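Local coordinates for uncharacterized protein (Bacillus cereus, PDB 4QVU) that is of unknown function but has a HIT-like fold, binds zinc, and may act as a nucleotidyltransferase related to galactose-1-phosphate uridylyltransferase, at residues T62-T67 against R87-H92; R191-L194 against G200-S203. One frame throughout, in Å; residues are numbered along the deposited sequence.

Contact 1 of 2, residues T62-T67 against R87-H92; sequences TVLIET and RFSIKH
Leu-64, near the end of strand 59-65, and Ser-89, within helix 79-97, mark the closest approach of the two backbones, with their CA atoms 7.7 Å apart. No hydrogen bond joins the segments, so the strand and the helix meet through side chains alone. The CB of Leu-64 points toward the helix, and its CG stands anti to the backbone N (chi1 -158°), which sends the branched end across, CD1 to Phe-88 and Ser-89, CD2 to Ser-89. CD1 of Leu-64 does most of the touching: it lies at the edge of the Phe-88 ring, near the ring plane, 3.8 Å from CD2 of Phe-88. The same methyl of Leu-64, CD1, is 3.6 Å from OG of Ser-89, while Leu-64 CD2 reaches that oxygen from 3.8 Å. The hydroxyl is turned back to its own helix, where it hydrogen-bonds the carbonyl O of Leu-85, so a buried polar group sits against leucine methyls with its polar need met. One face of the Phe-88 ring carries His-92, one helical turn on, whose CD2 stands 3.4 Å above the ring centre. Ile-46 of the adjacent strand 46-50 touches both Leu-64 and Phe-88, and Met-124 of strand 123-129, on the other flank, reaches Ser-89. This is a helix packed on one face of an antiparallel sheet, as in the alpha+beta HIT-like fold.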
ATOM      1  N   THR A  62      -7.175 -26.210 -18.761  1.00 76.04           N
ATOM      2  CA  THR A  62      -6.276 -27.283 -19.188  1.00 76.31           C
ATOM      3  C   THR A  62      -5.180 -27.501 -18.140  1.00 80.02           C
ATOM      4  O   THR A  62      -4.880 -26.596 -17.361  1.00 78.87           O
ATOM      5  CB  THR A  62      -5.656 -27.000 -20.575  1.00 78.12           C
ATOM      6  OG1 THR A  62      -4.608 -26.048 -20.461  1.00 76.49           O
ATOM      7  CG2 THR A  62      -6.672 -26.568 -21.623  1.00 73.66           C
ATOM      8  N   VAL A  63      -4.590 -28.702 -18.132  1.00 77.83           N
ATOM      9  CA  VAL A  63      -3.523 -29.100 -17.211  1.00 77.59           C
ATOM     10  C   VAL A  63      -2.296 -29.539 -18.040  1.00 83.17           C
ATOM     11  O   VAL A  63      -2.446 -30.256 -19.035  1.00 83.70           O
ATOM     12  CB  VAL A  63      -4.007 -30.214 -16.234  1.00 82.25           C
ATOM     13  CG1 VAL A  63      -2.867 -30.741 -15.370  1.00 81.80           C
ATOM     14  CG2 VAL A  63      -5.149 -29.715 -15.352  1.00 81.88           C
ATOM     15  N   LEU A  64      -1.093 -29.122 -17.612  1.00 79.51           N
ATOM     16  CA  LEU A  64       0.147 -29.465 -18.296  1.00 80.29           C
ATOM     17  C   LEU A  64       1.050 -30.299 -17.367  1.00 83.86           C
ATOM     18  O   LEU A  64       1.697 -29.750 -16.477  1.00 82.47           O
ATOM     19  CB  LEU A  64       0.848 -28.172 -18.759  1.00 79.62           C
ATOM     20  CG  LEU A  64       1.855 -28.300 -19.903  1.00 86.80           C
ATOM     21  CD1 LEU A  64       1.886 -27.040 -20.747  1.00 86.51           C
ATOM     22  CD2 LEU A  64       3.246 -28.636 -19.389  1.00 91.78           C
ATOM     23  N   ILE A  65       1.094 -31.624 -17.586  1.00 81.54           N
ATOM     24  CA  ILE A  65       1.928 -32.558 -16.817  1.00 82.40           C
ATOM     25  C   ILE A  65       3.364 -32.411 -17.340  1.00 86.03           C
ATOM     26  O   ILE A  65       3.595 -32.534 -18.537  1.00 86.32           O
ATOM     27  CB  ILE A  65       1.379 -34.022 -16.884  1.00 87.70           C
ATOM     28  CG1 ILE A  65       0.067 -34.169 -16.088  1.00 88.44           C
ATOM     29  CG2 ILE A  65       2.386 -35.047 -16.382  1.00 89.42           C
ATOM     30  CD1 ILE A  65      -1.182 -33.732 -16.786  1.00 98.61           C
ATOM     31  N   GLU A  66       4.304 -32.106 -16.436  1.00 82.15           N
ATOM     32  CA  GLU A  66       5.709 -31.801 -16.719  1.00 82.18           C
ATOM     33  C   GLU A  66       6.621 -33.028 -16.846  1.00 88.88           C
ATOM     34  O   GLU A  66       7.706 -32.899 -17.413  1.00 87.23           O
ATOM     35  CB  GLU A  66       6.277 -30.929 -15.590  1.00 82.26           C
ATOM     36  CG  GLU A  66       5.452 -29.705 -15.227  1.00 89.88           C
ATOM     37  CD  GLU A  66       5.898 -28.931 -14.000  1.00103.85           C
ATOM     38  OE1 GLU A  66       7.010 -29.183 -13.478  1.00 94.29           O
ATOM     39  OE2 GLU A  66       5.126 -28.048 -13.568  1.00 95.76           O
ATOM     40  N   THR A  67       6.246 -34.176 -16.245  1.00 89.85           N
ATOM     41  CA  THR A  67       7.069 -35.401 -16.257  1.00 93.77           C
ATOM     42  C   THR A  67       6.187 -36.630 -15.971  1.00102.55           C
ATOM     43  O   THR A  67       5.087 -36.480 -15.449  1.00101.95           O
ATOM     44  CB  THR A  67       8.262 -35.298 -15.245  1.00103.34           C
ATOM     45  OG1 THR A  67       8.942 -36.554 -15.142  1.00105.93           O
ATOM     46  CG2 THR A  67       7.847 -34.804 -13.851  1.00 99.33           C
ATOM     47  N   ARG A  87       9.713 -24.175 -23.238  1.00 77.76           N
ATOM     48  CA  ARG A  87       9.419 -23.976 -24.659  1.00 77.76           C
ATOM     49  C   ARG A  87       8.020 -24.509 -25.018  1.00 80.15           C
ATOM     50  O   ARG A  87       7.262 -23.788 -25.659  1.00 79.68           O
ATOM     51  CB  ARG A  87      10.483 -24.617 -25.547  1.00 79.68           C
ATOM     52  CG  ARG A  87      11.666 -23.694 -25.748  1.00 91.04           C
ATOM     53  CD  ARG A  87      12.767 -24.313 -26.573  1.00106.46           C
ATOM     54  NE  ARG A  87      13.765 -23.308 -26.931  1.00120.46           N
ATOM     55  CZ  ARG A  87      14.851 -23.548 -27.653  1.00142.90           C
ATOM     56  NH1 ARG A  87      15.108 -24.774 -28.095  1.00134.12           N
ATOM     57  NH2 ARG A  87      15.698 -22.567 -27.933  1.00134.07           N
ATOM     58  N   PHE A  88       7.657 -25.716 -24.561  1.00 76.86           N
ATOM     59  CA  PHE A  88       6.340 -26.316 -24.801  1.00 77.39           C
ATOM     60  C   PHE A  88       5.217 -25.445 -24.194  1.00 80.98           C
ATOM     61  O   PHE A  88       4.271 -25.099 -24.902  1.00 81.13           O
ATOM     62  CB  PHE A  88       6.300 -27.737 -24.204  1.00 79.98           C
ATOM     63  CG  PHE A  88       5.059 -28.558 -24.474  1.00 82.09           C
ATOM     64  CD1 PHE A  88       4.985 -29.390 -25.589  1.00 86.79           C
ATOM     65  CD2 PHE A  88       3.988 -28.544 -23.586  1.00 82.65           C
ATOM     66  CE1 PHE A  88       3.852 -30.179 -25.817  1.00 88.09           C
ATOM     67  CE2 PHE A  88       2.858 -29.336 -23.813  1.00 86.04           C
ATOM     68  CZ  PHE A  88       2.796 -30.144 -24.928  1.00 86.06           C
ATOM     69  N   SER A  89       5.352 -25.073 -22.899  1.00 76.86           N
ATOM     70  CA  SER A  89       4.391 -24.279 -22.122  1.00 75.82           C
ATOM     71  C   SER A  89       4.106 -22.917 -22.754  1.00 79.23           C
ATOM     72  O   SER A  89       2.938 -22.619 -22.986  1.00 79.54           O
ATOM     73  CB  SER A  89       4.894 -24.069 -20.698  1.00 79.50           C
ATOM     74  OG  SER A  89       5.018 -25.313 -20.031  1.00 93.30           O
ATOM     75  N   ILE A  90       5.158 -22.101 -23.013  1.00 74.51           N
ATOM     76  CA  ILE A  90       5.068 -20.770 -23.620  1.00 73.76           C
ATOM     77  C   ILE A  90       4.422 -20.867 -25.017  1.00 79.98           C
ATOM     78  O   ILE A  90       3.528 -20.073 -25.307  1.00 80.64           O
ATOM     79  CB  ILE A  90       6.477 -20.095 -23.691  1.00 76.89           C
ATOM     80  CG1 ILE A  90       7.106 -19.843 -22.292  1.00 75.11           C
ATOM     81  CG2 ILE A  90       6.500 -18.820 -24.574  1.00 77.63           C
ATOM     82  CD1 ILE A  90       6.566 -18.776 -21.520  1.00 79.81           C
ATOM     83  N   LYS A  91       4.873 -21.829 -25.873  1.00 77.42           N
ATOM     84  CA  LYS A  91       4.366 -22.037 -27.242  1.00 78.04           C
ATOM     85  C   LYS A  91       2.850 -22.277 -27.244  1.00 79.73           C
ATOM     86  O   LYS A  91       2.142 -21.616 -27.997  1.00 79.97           O
ATOM     87  CB  LYS A  91       5.083 -23.222 -27.940  1.00 82.32           C
ATOM     88  CG  LYS A  91       4.637 -23.468 -29.394  1.00 93.63           C
ATOM     89  CD  LYS A  91       5.390 -24.582 -30.150  1.00103.76           C
ATOM     90  CE  LYS A  91       4.869 -25.995 -29.970  1.00111.05           C
ATOM     91  NZ  LYS A  91       5.274 -26.605 -28.676  1.00117.63           N
ATOM     92  N   HIS A  92       2.357 -23.190 -26.395  1.00 74.69           N
ATOM     93  CA  HIS A  92       0.936 -23.523 -26.364  1.00 74.69           C
ATOM     94  C   HIS A  92       0.113 -22.415 -25.709  1.00 78.06           C
ATOM     95  O   HIS A  92      -1.034 -22.223 -26.109  1.00 78.88           O
ATOM     96  CB  HIS A  92       0.704 -24.865 -25.672  1.00 75.47           C
ATOM     97  CG  HIS A  92       1.241 -25.994 -26.499  1.00 80.95           C
ATOM     98  ND1 HIS A  92       0.670 -26.327 -27.721  1.00 84.39           N
ATOM     99  CD2 HIS A  92       2.318 -26.786 -26.294  1.00 83.20           C
ATOM    100  CE1 HIS A  92       1.407 -27.312 -28.202  1.00 85.27           C
ATOM    101  NE2 HIS A  92       2.400 -27.631 -27.374  1.00 85.02           N
TER

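Contact 2 of 2, residues R191-L194 against G200-S203; sequences RYIL and GCSS
Ile-193 and Cys-201 form the close-packed part of this contact, where the last turn of helix 179-195 meets the loop that leads into strand 203-211. The Cys-201 N donates to the Ile-193 carbonyl O at 3.1 Å, but the N-H...O angle of 128° makes the bond weak. Beside it the side chains meet: Ile-193 CG2, the branch anti to its backbone N, packs 3.6 Å from Cys-201 CB, with SG farther off. Pro-221 of strand 214-222 touches both residues, closing the apolar patch against the sheet. Leu-194 extends the packing to the border of the contact. Its CB points away from the loop, yet the end of the side chain returns, and CD2 of Leu-194 rests 3.8 Å from the CA of Ser-202, against backbone and not against a side chain.

The solvent side is looser and is marked by the partly exposed Gly-200 and the exposed Ser-202. Gly-200, with a positive phi of 111°, approaches by backbone alone, its CA making a CH...O contact with Leu-194 O at 3.4 Å. Ser-202 CB points away from the helix, and its OG donates at 2.7 Å to the Cys-201 O from 29° out of the carbonyl plane. That bond ties the loop to itself. Ser-203, buried again, hydrogen-bonds through OG to the Phe-114 N and joins the sheet by backbone bonding to Arg-222. The chemistry implies a loop held to the helix end by a weak amide bond, a CH...O contact and modest apolar packing, with other polar ties directed within the loop and into the sheet.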
ATOM      1  N   ARG A 191      15.097 -22.908  -7.236  1.00 70.23           N
ATOM      2  CA  ARG A 191      16.103 -23.605  -6.426  1.00 72.36           C
ATOM      3  C   ARG A 191      16.442 -22.795  -5.177  1.00 77.88           C
ATOM      4  O   ARG A 191      16.520 -23.376  -4.095  1.00 80.18           O
ATOM      5  CB  ARG A 191      17.375 -23.898  -7.233  1.00 71.04           C
ATOM      6  CG  ARG A 191      17.239 -25.122  -8.115  1.00 75.15           C
ATOM      7  CD  ARG A 191      18.385 -25.275  -9.089  1.00 82.46           C
ATOM      8  NE  ARG A 191      18.339 -26.585  -9.740  1.00 90.38           N
ATOM      9  CZ  ARG A 191      19.038 -26.919 -10.819  1.00100.95           C
ATOM     10  NH1 ARG A 191      19.818 -26.027 -11.417  1.00 84.39           N
ATOM     11  NH2 ARG A 191      18.938 -28.138 -11.330  1.00 87.55           N
ATOM     12  N   TYR A 192      16.591 -21.461  -5.317  1.00 72.04           N
ATOM     13  CA  TYR A 192      16.877 -20.557  -4.203  1.00 71.14           C
ATOM     14  C   TYR A 192      15.712 -20.535  -3.210  1.00 72.89           C
ATOM     15  O   TYR A 192      15.957 -20.598  -2.007  1.00 73.22           O
ATOM     16  CB  TYR A 192      17.182 -19.129  -4.709  1.00 70.95           C
ATOM     17  CG  TYR A 192      17.098 -18.061  -3.638  1.00 71.05           C
ATOM     18  CD1 TYR A 192      18.102 -17.923  -2.680  1.00 74.52           C
ATOM     19  CD2 TYR A 192      16.013 -17.191  -3.576  1.00 69.14           C
ATOM     20  CE1 TYR A 192      18.019 -16.953  -1.683  1.00 74.47           C
ATOM     21  CE2 TYR A 192      15.917 -16.223  -2.581  1.00 68.49           C
ATOM     22  CZ  TYR A 192      16.921 -16.108  -1.637  1.00 75.62           C
ATOM     23  OH  TYR A 192      16.812 -15.155  -0.657  1.00 75.86           O
ATOM     24  N   ILE A 193      14.461 -20.436  -3.710  1.00 67.73           N
ATOM     25  CA  ILE A 193      13.257 -20.383  -2.866  1.00 66.80           C
ATOM     26  C   ILE A 193      13.146 -21.675  -2.044  1.00 75.10           C
ATOM     27  O   ILE A 193      12.938 -21.605  -0.830  1.00 75.66           O
ATOM     28  CB  ILE A 193      11.963 -20.120  -3.688  1.00 66.67           C
ATOM     29  CG1 ILE A 193      12.012 -18.718  -4.331  1.00 64.49           C
ATOM     30  CG2 ILE A 193      10.703 -20.280  -2.807  1.00 65.30           C
ATOM     31  CD1 ILE A 193      10.913 -18.416  -5.287  1.00 63.03           C
ATOM     32  N   LEU A 194      13.344 -22.831  -2.687  1.00 73.51           N
ATOM     33  CA  LEU A 194      13.232 -24.120  -2.012  1.00 75.46           C
ATOM     34  C   LEU A 194      14.397 -24.400  -1.061  1.00 84.88           C
ATOM     35  O   LEU A 194      14.226 -25.212  -0.148  1.00 87.19           O
ATOM     36  CB  LEU A 194      13.147 -25.263  -3.038  1.00 75.74           C
ATOM     37  CG  LEU A 194      11.938 -25.276  -3.970  1.00 77.49           C
ATOM     38  CD1 LEU A 194      12.030 -26.424  -4.932  1.00 78.77           C
ATOM     39  CD2 LEU A 194      10.628 -25.359  -3.199  1.00 77.76           C
ATOM     40  N   GLY A 200      14.432 -22.417   3.410  1.00 96.07           N
ATOM     41  CA  GLY A 200      13.604 -23.405   2.721  1.00 95.42           C
ATOM     42  C   GLY A 200      12.149 -22.998   2.786  1.00 96.08           C
ATOM     43  O   GLY A 200      11.609 -22.826   3.882  1.00 96.13           O
ATOM     44  N   CYS A 201      11.502 -22.835   1.623  1.00 90.41           N
ATOM     45  CA  CYS A 201      10.139 -22.322   1.581  1.00 88.52           C
ATOM     46  C   CYS A 201       9.086 -23.396   1.153  1.00 92.81           C
ATOM     47  O   CYS A 201       7.904 -23.213   1.476  1.00 94.85           O
ATOM     48  CB  CYS A 201      10.081 -21.111   0.662  1.00 86.49           C
ATOM     49  SG  CYS A 201       8.534 -20.189   0.750  1.00 88.24           S
ATOM     50  N   SER A 202       9.486 -24.477   0.457  1.00 86.50           N
ATOM     51  CA  SER A 202       8.663 -25.636   0.027  1.00 85.64           C
ATOM     52  C   SER A 202       7.507 -25.290  -0.962  1.00 83.80           C
ATOM     53  O   SER A 202       7.113 -26.181  -1.720  1.00 83.77           O
ATOM     54  CB  SER A 202       8.048 -26.371   1.220  1.00 89.94           C
ATOM     55  OG  SER A 202       6.909 -25.716   1.759  1.00 95.26           O
ATOM     56  N   SER A 203       6.944 -24.058  -0.927  1.00 75.26           N
ATOM     57  CA  SER A 203       5.838 -23.646  -1.804  1.00 71.91           C
ATOM     58  C   SER A 203       6.147 -22.377  -2.597  1.00 72.60           C
ATOM     59  O   SER A 203       6.731 -21.424  -2.063  1.00 71.77           O
ATOM     60  CB  SER A 203       4.553 -23.409  -1.013  1.00 72.50           C
ATOM     61  OG  SER A 203       4.101 -24.577  -0.352  1.00 82.17           O
TER

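Contacts 1 and 2 follow one another along the chain, the first in the N-terminal and the second in the C-terminal DUF4931 domain, with centres about 22 Å apart and nearest atoms about 10 Å apart. Each sets a helix against chain belonging to or entering the same antiparallel sheet, yet they share no helix or strand. Contact 1 is wholly buried and joins the middle of a helix to a strand by side chains, with no hydrogen bond across it. Contact 2 is partly buried and relies heavily on main chain, as suits a helix end beside its own exit loop. A salt bridge from Arg-87 to Asp-180 connects the two helices concerned, 79-97 and 179-195.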